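Local coordinates for putative aliphatic sulfonates-binding protein (Escherichia coli, PDB 2X26) that is the putative periplasmic binding protein of an ABC-type transport system that takes up aliphatic sulfonates, at residues A239-L242 with D243-P247; I158-P161 with Y162-A165; P81-P84 with K85-V88. One frame throughout, in Å; residues are numbered along the deposited sequence.

Contact 1. Residues A239-L242 with D243-P247; sequences ASYL and DHRPP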
loop_
_atom_site.group_PDB
_atom_site.type_symbol
_atom_site.label_atom_id
_atom_site.label_comp_id
_atom_site.label_asym_id
_atom_site.label_seq_id
_atom_site.Cartn_x
_atom_site.Cartn_y
_atom_site.Cartn_z
ATOM N N ALA A 239 -8.367 14.661 -8.795
ATOM C CA ALA A 239 -8.434 14.301 -10.220
ATOM C C ALA A 239 -7.047 13.857 -10.738
ATOM O O ALA A 239 -6.922 12.822 -11.396
ATOM C CB ALA A 239 -8.952 15.467 -11.054
ATOM N N SER A 240 -6.023 14.680 -10.461
ATOM C CA SER A 240 -4.619 14.395 -10.804
ATOM C C SER A 240 -4.177 13.097 -10.137
ATOM O O SER A 240 -3.564 12.228 -10.780
ATOM C CB SER A 240 -3.749 15.549 -10.318
ATOM O OG SER A 240 -2.382 15.402 -10.701
ATOM N N TYR A 241 -4.488 12.956 -8.850
ATOM C CA TYR A 241 -4.163 11.749 -8.121
ATOM C C TYR A 241 -4.707 10.465 -8.786
ATOM O O TYR A 241 -3.953 9.472 -8.970
ATOM C CB TYR A 241 -4.747 11.863 -6.708
ATOM C CG TYR A 241 -4.558 10.666 -5.848
ATOM C CD1 TYR A 241 -3.415 10.510 -5.096
ATOM C CD2 TYR A 241 -5.530 9.674 -5.792
ATOM C CE1 TYR A 241 -3.234 9.354 -4.291
ATOM C CE2 TYR A 241 -5.378 8.551 -4.997
ATOM C CZ TYR A 241 -4.249 8.399 -4.255
ATOM O OH TYR A 241 -4.151 7.297 -3.449
ATOM N N LEU A 242 -5.980 10.475 -9.182
ATOM C CA LEU A 242 -6.571 9.296 -9.855
ATOM C C LEU A 242 -5.949 9.070 -11.229
ATOM O O LEU A 242 -5.725 7.907 -11.641
ATOM C CB LEU A 242 -8.100 9.478 -9.979
ATOM C CG LEU A 242 -8.876 9.428 -8.655
ATOM C CD1 LEU A 242 -10.356 9.564 -9.103
ATOM C CD2 LEU A 242 -8.684 8.083 -7.902
ATOM N N ASP A 243 -5.613 10.160 -11.931
ATOM C CA ASP A 243 -4.988 10.053 -13.243
ATOM C C ASP A 243 -3.559 9.406 -13.200
ATOM O O ASP A 243 -3.052 8.983 -14.238
ATOM C CB ASP A 243 -4.920 11.425 -13.893
ATOM C CG ASP A 243 -6.256 11.902 -14.392
ATOM O OD1 ASP A 243 -7.167 11.037 -14.527
ATOM O OD2 ASP A 243 -6.384 13.134 -14.685
ATOM N N HIS A 244 -2.915 9.363 -12.040
ATOM C CA HIS A 244 -1.585 8.741 -11.952
ATOM C C HIS A 244 -1.669 7.259 -11.592
ATOM O O HIS A 244 -0.629 6.631 -11.384
ATOM C CB HIS A 244 -0.701 9.463 -10.933
ATOM C CG HIS A 244 -0.532 10.918 -11.221
ATOM N ND1 HIS A 244 -0.469 11.871 -10.226
ATOM C CD2 HIS A 244 -0.430 11.585 -12.397
ATOM C CE1 HIS A 244 -0.324 13.064 -10.777
ATOM N NE2 HIS A 244 -0.297 12.920 -12.095
ATOM N N ARG A 245 -2.885 6.707 -11.493
ATOM C CA ARG A 245 -3.051 5.294 -11.089
ATOM C C ARG A 245 -3.409 4.426 -12.262
ATOM O O ARG A 245 -4.174 4.867 -13.166
ATOM C CB ARG A 245 -4.210 5.167 -10.111
ATOM C CG ARG A 245 -3.938 5.924 -8.803
ATOM C CD ARG A 245 -5.221 5.889 -8.013
ATOM N NE ARG A 245 -5.312 4.662 -7.225
ATOM C CZ ARG A 245 -6.281 3.748 -7.281
ATOM N NH1 ARG A 245 -7.289 3.822 -8.170
ATOM N NH2 ARG A 245 -6.201 2.715 -6.417
ATOM N N PRO A 246 -2.839 3.224 -12.310
ATOM C CA PRO A 246 -3.265 2.300 -13.352
ATOM C C PRO A 246 -4.608 1.661 -12.961
ATOM O O PRO A 246 -5.040 1.790 -11.813
ATOM C CB PRO A 246 -2.154 1.218 -13.303
ATOM C CG PRO A 246 -1.800 1.148 -11.900
ATOM C CD PRO A 246 -1.861 2.597 -11.391
ATOM N N PRO A 247 -5.270 0.948 -13.896
ATOM C CA PRO A 247 -6.443 0.192 -13.440
ATOM C C PRO A 247 -6.026 -0.793 -12.338
ATOM O O PRO A 247 -4.966 -1.434 -12.447
ATOM C CB PRO A 247 -6.873 -0.571 -14.718
ATOM C CG PRO A 247 -6.413 0.353 -15.855
ATOM C CD PRO A 247 -5.052 0.818 -15.357
HETATM O O HOH W 1 -3.786 4.916 -4.993
#
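Asp243 N closes an alpha-helical bond to Ala239 O at 3.0 Å, and the spacing then tightens to three residues, with His244 N bonded to Tyr241 O and Arg245 N to Leu242 O as the chain leaves helix 235-243. The imidazole of His244 folds back flat over the helix end: Ser240 O sits under the centre of one face, 3.1 Å from the ring plane. Ser240 OG, carried there by a first torsion of -176° that sets it opposite its own backbone N, reaches CE1 of His244 at 3.1 Å, while its hydrogen bond goes to Ser164. Two further partners fix the ring, Asp160 at ND1 and the stacked ring of Tyr163. Placing an alanine here would probably leave Asp160 OD2 without its imidazole mate and strip the stacking partner from Tyr163.

Arg245 runs back along the last helical turn, beside Tyr241 and Leu242. Its CD passes Tyr241 CE2 at 4.0 Å and Leu242 CD2 at 4.1 Å, lying side by side with the leucine. A bend at chi3 (86°) turns the head so that NE donates to a water at 2.7 Å, and the same water lies 2.9 Å from Tyr241 OH. Guanidinium and phenol planes are only 9° apart, yet the approach is oblique. Arg245 NH2 also holds a glycerol, probably from the crystallisation liquor. The helix end thus has one buried apolar side and several polar links to other helices and loops: the charge of Arg245 is met by Asp213, and that of Arg220, paired with Asp243 OD1, probably favours the ionised form of Asp243.

Contact 2. Residues I158-P161 with Y162-A165; sequences IWDP and YYSA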
loop_
_atom_site.group_PDB
_atom_site.type_symbol
_atom_site.label_atom_id
_atom_site.label_comp_id
_atom_site.label_asym_id
_atom_site.label_seq_id
_atom_site.Cartn_x
_atom_site.Cartn_y
_atom_site.Cartn_z
ATOM N N ILE A 158 8.973 12.097 -3.292
ATOM C CA ILE A 158 7.684 12.039 -2.584
ATOM C C ILE A 158 6.615 11.288 -3.366
ATOM O O ILE A 158 6.738 11.080 -4.582
ATOM C CB ILE A 158 7.199 13.523 -2.249
ATOM C CG1 ILE A 158 6.029 13.541 -1.230
ATOM C CG2 ILE A 158 6.906 14.293 -3.518
ATOM C CD1 ILE A 158 6.376 12.933 0.134
ATOM N N TRP A 159 5.579 10.828 -2.646
ATOM C CA TRP A 159 4.460 10.103 -3.217
ATOM C C TRP A 159 3.202 10.979 -3.358
ATOM O O TRP A 159 3.136 12.103 -2.844
ATOM C CB TRP A 159 4.148 8.869 -2.366
ATOM C CG TRP A 159 3.913 9.163 -0.909
ATOM C CD1 TRP A 159 2.732 9.392 -0.301
ATOM C CD2 TRP A 159 4.928 9.229 0.130
ATOM N NE1 TRP A 159 2.920 9.606 1.065
ATOM C CE2 TRP A 159 4.263 9.491 1.349
ATOM C CE3 TRP A 159 6.326 9.034 0.142
ATOM C CZ2 TRP A 159 4.950 9.608 2.590
ATOM C CZ3 TRP A 159 7.004 9.130 1.385
ATOM C CH2 TRP A 159 6.324 9.438 2.565
ATOM N N ASP A 160 2.228 10.469 -4.093
ATOM C CA ASP A 160 0.912 11.124 -4.202
ATOM C C ASP A 160 0.132 10.883 -2.902
ATOM O O ASP A 160 0.164 9.768 -2.337
ATOM C CB ASP A 160 0.172 10.492 -5.380
ATOM C CG ASP A 160 -0.096 11.443 -6.517
ATOM O OD1 ASP A 160 -0.028 12.685 -6.299
ATOM O OD2 ASP A 160 -0.497 10.907 -7.618
ATOM N N PRO A 161 -0.672 11.855 -2.474
ATOM C CA PRO A 161 -1.105 13.067 -3.216
ATOM C C PRO A 161 -0.250 14.331 -3.020
ATOM O O PRO A 161 -0.571 15.377 -3.595
ATOM C CB PRO A 161 -2.498 13.327 -2.604
ATOM C CG PRO A 161 -2.270 12.977 -1.118
ATOM C CD PRO A 161 -1.570 11.604 -1.317
ATOM N N TYR A 162 0.831 14.250 -2.251
ATOM C CA TYR A 162 1.715 15.399 -2.093
ATOM C C TYR A 162 2.237 15.843 -3.455
ATOM O O TYR A 162 2.383 17.036 -3.709
ATOM C CB TYR A 162 2.935 15.036 -1.240
ATOM C CG TYR A 162 2.603 14.660 0.199
ATOM C CD1 TYR A 162 2.694 13.345 0.620
ATOM C CD2 TYR A 162 2.240 15.621 1.129
ATOM C CE1 TYR A 162 2.401 12.977 1.925
ATOM C CE2 TYR A 162 1.933 15.258 2.461
ATOM C CZ TYR A 162 2.048 13.919 2.832
ATOM O OH TYR A 162 1.803 13.539 4.138
ATOM N N TYR A 163 2.570 14.848 -4.269
ATOM C CA TYR A 163 3.094 15.077 -5.596
ATOM C C TYR A 163 2.065 15.919 -6.365
ATOM O O TYR A 163 2.420 17.004 -6.854
ATOM C CB TYR A 163 3.391 13.739 -6.286
ATOM C CG TYR A 163 3.386 13.764 -7.798
ATOM C CD1 TYR A 163 3.873 14.883 -8.496
ATOM C CD2 TYR A 163 2.940 12.665 -8.535
ATOM C CE1 TYR A 163 3.872 14.923 -9.890
ATOM C CE2 TYR A 163 2.957 12.694 -9.935
ATOM C CZ TYR A 163 3.409 13.820 -10.599
ATOM O OH TYR A 163 3.407 13.813 -11.993
ATOM N N SER A 164 0.820 15.462 -6.418
ATOM C CA SER A 164 -0.179 16.148 -7.229
ATOM C C SER A 164 -0.422 17.529 -6.655
ATOM O O SER A 164 -0.616 18.488 -7.418
ATOM C CB SER A 164 -1.500 15.408 -7.313
ATOM O OG SER A 164 -1.405 14.193 -8.090
ATOM N N ALA A 165 -0.400 17.648 -5.327
ATOM C CA ALA A 165 -0.635 18.974 -4.721
ATOM C C ALA A 165 0.463 19.976 -5.127
ATOM O O ALA A 165 0.156 21.142 -5.450
ATOM C CB ALA A 165 -0.752 18.865 -3.192
#
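Asp160 OD1 takes two hydrogen bonds from Ser164, one from OG at 2.7 Å on the syn side of the carboxylate and one from the backbone N at 2.9 Å, nearly in line with the C-O bond. Tyr163 lies across this carboxylate, its CD2 3.7 Å from Asp160 OD1. Tyr162 turns an edge to the face of the Trp159 indole in an offset edge-to-face pair, planes at 79°, with Tyr162 CE1 3.5 Å from Trp159 NE1. Trp159 CG stands between its own backbone N and carbonyl carbon (chi1 54°), which brings the indole alongside the tyrosine. Ile158 crosses Tyr162 at about a right angle and presses CG1 to 3.4 Å from Tyr162 CB.

Behind these side chains, Tyr163 N bonds to Trp159 O and Ala165 N to Pro161 O, starting helix 162-169 two loop residues after strand 155-159; the peptide before Pro161 is cis, where the chain turns from strand to helix. Further out, Pro141 packs on Ile158, Trp159 and Tyr162. His244 ND1 bonds to Asp160 OD2, and Ser240 OG to Ser164 OG. Gripped by amide, hydroxyl and imidazole, this buried carboxylate is likely to stay ionised, favoured by the helix dipole.

Contact 3. Residues P81-P84 with K85-V88; sequences PPKP and KAEV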
loop_
_atom_site.group_PDB
_atom_site.type_symbol
_atom_site.label_atom_id
_atom_site.label_comp_id
_atom_site.label_asym_id
_atom_site.label_seq_id
_atom_site.Cartn_x
_atom_site.Cartn_y
_atom_site.Cartn_z
ATOM N N PRO A 81 -1.325 -3.549 -8.571
ATOM C CA PRO A 81 -0.204 -3.152 -9.447
ATOM C C PRO A 81 0.538 -1.958 -8.892
ATOM O O PRO A 81 -0.038 -1.172 -8.188
ATOM C CB PRO A 81 -0.891 -2.752 -10.761
ATOM C CG PRO A 81 -2.320 -3.380 -10.677
ATOM C CD PRO A 81 -2.648 -3.379 -9.206
ATOM N N PRO A 82 1.804 -1.815 -9.245
ATOM C CA PRO A 82 2.524 -0.628 -8.856
ATOM C C PRO A 82 1.971 0.645 -9.542
ATOM O O PRO A 82 1.294 0.550 -10.562
ATOM C CB PRO A 82 3.942 -0.874 -9.416
ATOM C CG PRO A 82 3.839 -1.857 -10.424
ATOM C CD PRO A 82 2.566 -2.652 -10.183
ATOM N N LYS A 83 2.294 1.794 -8.953
ATOM C CA LYS A 83 1.844 3.088 -9.485
ATOM C C LYS A 83 3.071 3.903 -9.812
ATOM O O LYS A 83 3.377 4.861 -9.103
ATOM C CB LYS A 83 1.010 3.846 -8.422
ATOM C CG LYS A 83 -0.274 3.129 -7.961
ATOM C CD LYS A 83 -1.223 4.103 -7.163
ATOM C CE LYS A 83 -0.522 5.089 -6.176
ATOM N NZ LYS A 83 -1.293 6.389 -5.783
ATOM N N PRO A 84 3.756 3.574 -10.923
ATOM C CA PRO A 84 5.041 4.296 -11.171
ATOM C C PRO A 84 4.898 5.791 -11.421
ATOM O O PRO A 84 5.804 6.542 -11.061
ATOM C CB PRO A 84 5.600 3.611 -12.402
ATOM C CG PRO A 84 4.425 2.956 -13.100
ATOM C CD PRO A 84 3.496 2.543 -11.939
ATOM N N LYS A 85 3.745 6.212 -11.933
ATOM C CA LYS A 85 3.476 7.624 -12.224
ATOM C C LYS A 85 3.082 8.448 -11.002
ATOM O O LYS A 85 2.967 9.658 -11.099
ATOM C CB LYS A 85 2.368 7.745 -13.267
ATOM C CG LYS A 85 2.830 7.176 -14.625
ATOM C CD LYS A 85 1.668 7.049 -15.617
ATOM C CE LYS A 85 2.193 7.235 -17.077
ATOM N NZ LYS A 85 1.292 6.713 -18.170
ATOM N N ALA A 86 2.915 7.766 -9.867
ATOM C CA ALA A 86 2.485 8.367 -8.620
ATOM C C ALA A 86 3.651 8.543 -7.622
ATOM O O ALA A 86 3.484 9.093 -6.543
ATOM C CB ALA A 86 1.416 7.439 -8.029
ATOM N N GLU A 87 4.838 8.047 -7.956
ATOM C CA GLU A 87 5.983 8.084 -7.026
ATOM C C GLU A 87 7.116 8.822 -7.772
ATOM O O GLU A 87 7.570 8.348 -8.770
ATOM C CB GLU A 87 6.347 6.625 -6.683
ATOM C CG GLU A 87 7.422 6.431 -5.614
ATOM C CD GLU A 87 6.797 6.327 -4.206
ATOM O OE1 GLU A 87 5.795 5.593 -4.079
ATOM O OE2 GLU A 87 7.313 6.970 -3.272
ATOM N N VAL A 88 7.548 9.990 -7.289
ATOM C CA VAL A 88 8.407 10.903 -8.082
ATOM C C VAL A 88 9.579 11.562 -7.351
ATOM O O VAL A 88 9.594 11.642 -6.119
ATOM C CB VAL A 88 7.531 12.024 -8.685
ATOM C CG1 VAL A 88 6.419 11.421 -9.560
ATOM C CG2 VAL A 88 6.946 12.937 -7.544
#
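Lys83 and Ala86 are the ends of a type I beta turn, with Pro84 and Lys85 at its corners, on a crossing between the two domains of a type II periplasmic binding protein fold: strand 74-80 belongs to one sheet and strand 87-92 to the other. Lys83 curls its side chain over the turn. The chain bends at chi3 (-40°), and both ends of the curve, Lys83 CB and Lys83 CE, come to 3.6 Å from Ala86 CB, so that the methyl lies in the crook of the lysine. The outer side of the aliphatic chain rests on Arg245 and Pro246, and a glycerol, probably from the crystallisation liquor, is bound about 3 Å from the side chain.

Pro84 follows at the first corner, where its ring suits the phi of -65° that the turn needs; its backbone is hydrogen-bonded to Gly178. At the second corner, Lys85 extends outward beside Asp177, whereas Glu87, beyond the turn, sends OE2 to Ser115. The turn is closed by a hydrogen bond of 3.0 Å from Ala86 N to Lys83 O. The methyl carbon Ala86 CB lies 3.4 Å from Lys83 O.

Overall arrangement
All three are local contacts, a helix end, a helix start and a beta turn, that meet near the crossing between the domains. Contact 3 is a surface turn, held by one backbone bond and lysine methylenes. Contacts 1 and 2 are partly buried: contact 1 is closed by backbone bonds and sends its polar side chains to other parts of the fold, whereas contact 2 combines a carboxylate grip with aromatic packing. Contacts 2 and 3 share a sheet, strands 155-159 and 87-92 being joined by Ile158 N to Val88 O at 2.9 Å. Contact 1 reaches contact 2 through His244 ND1 to Asp160 OD2 and Ser240 OG to Ser164 OG, but contact 3 by packing, Arg245 CG lying 3.7 Å from Lys83 CD.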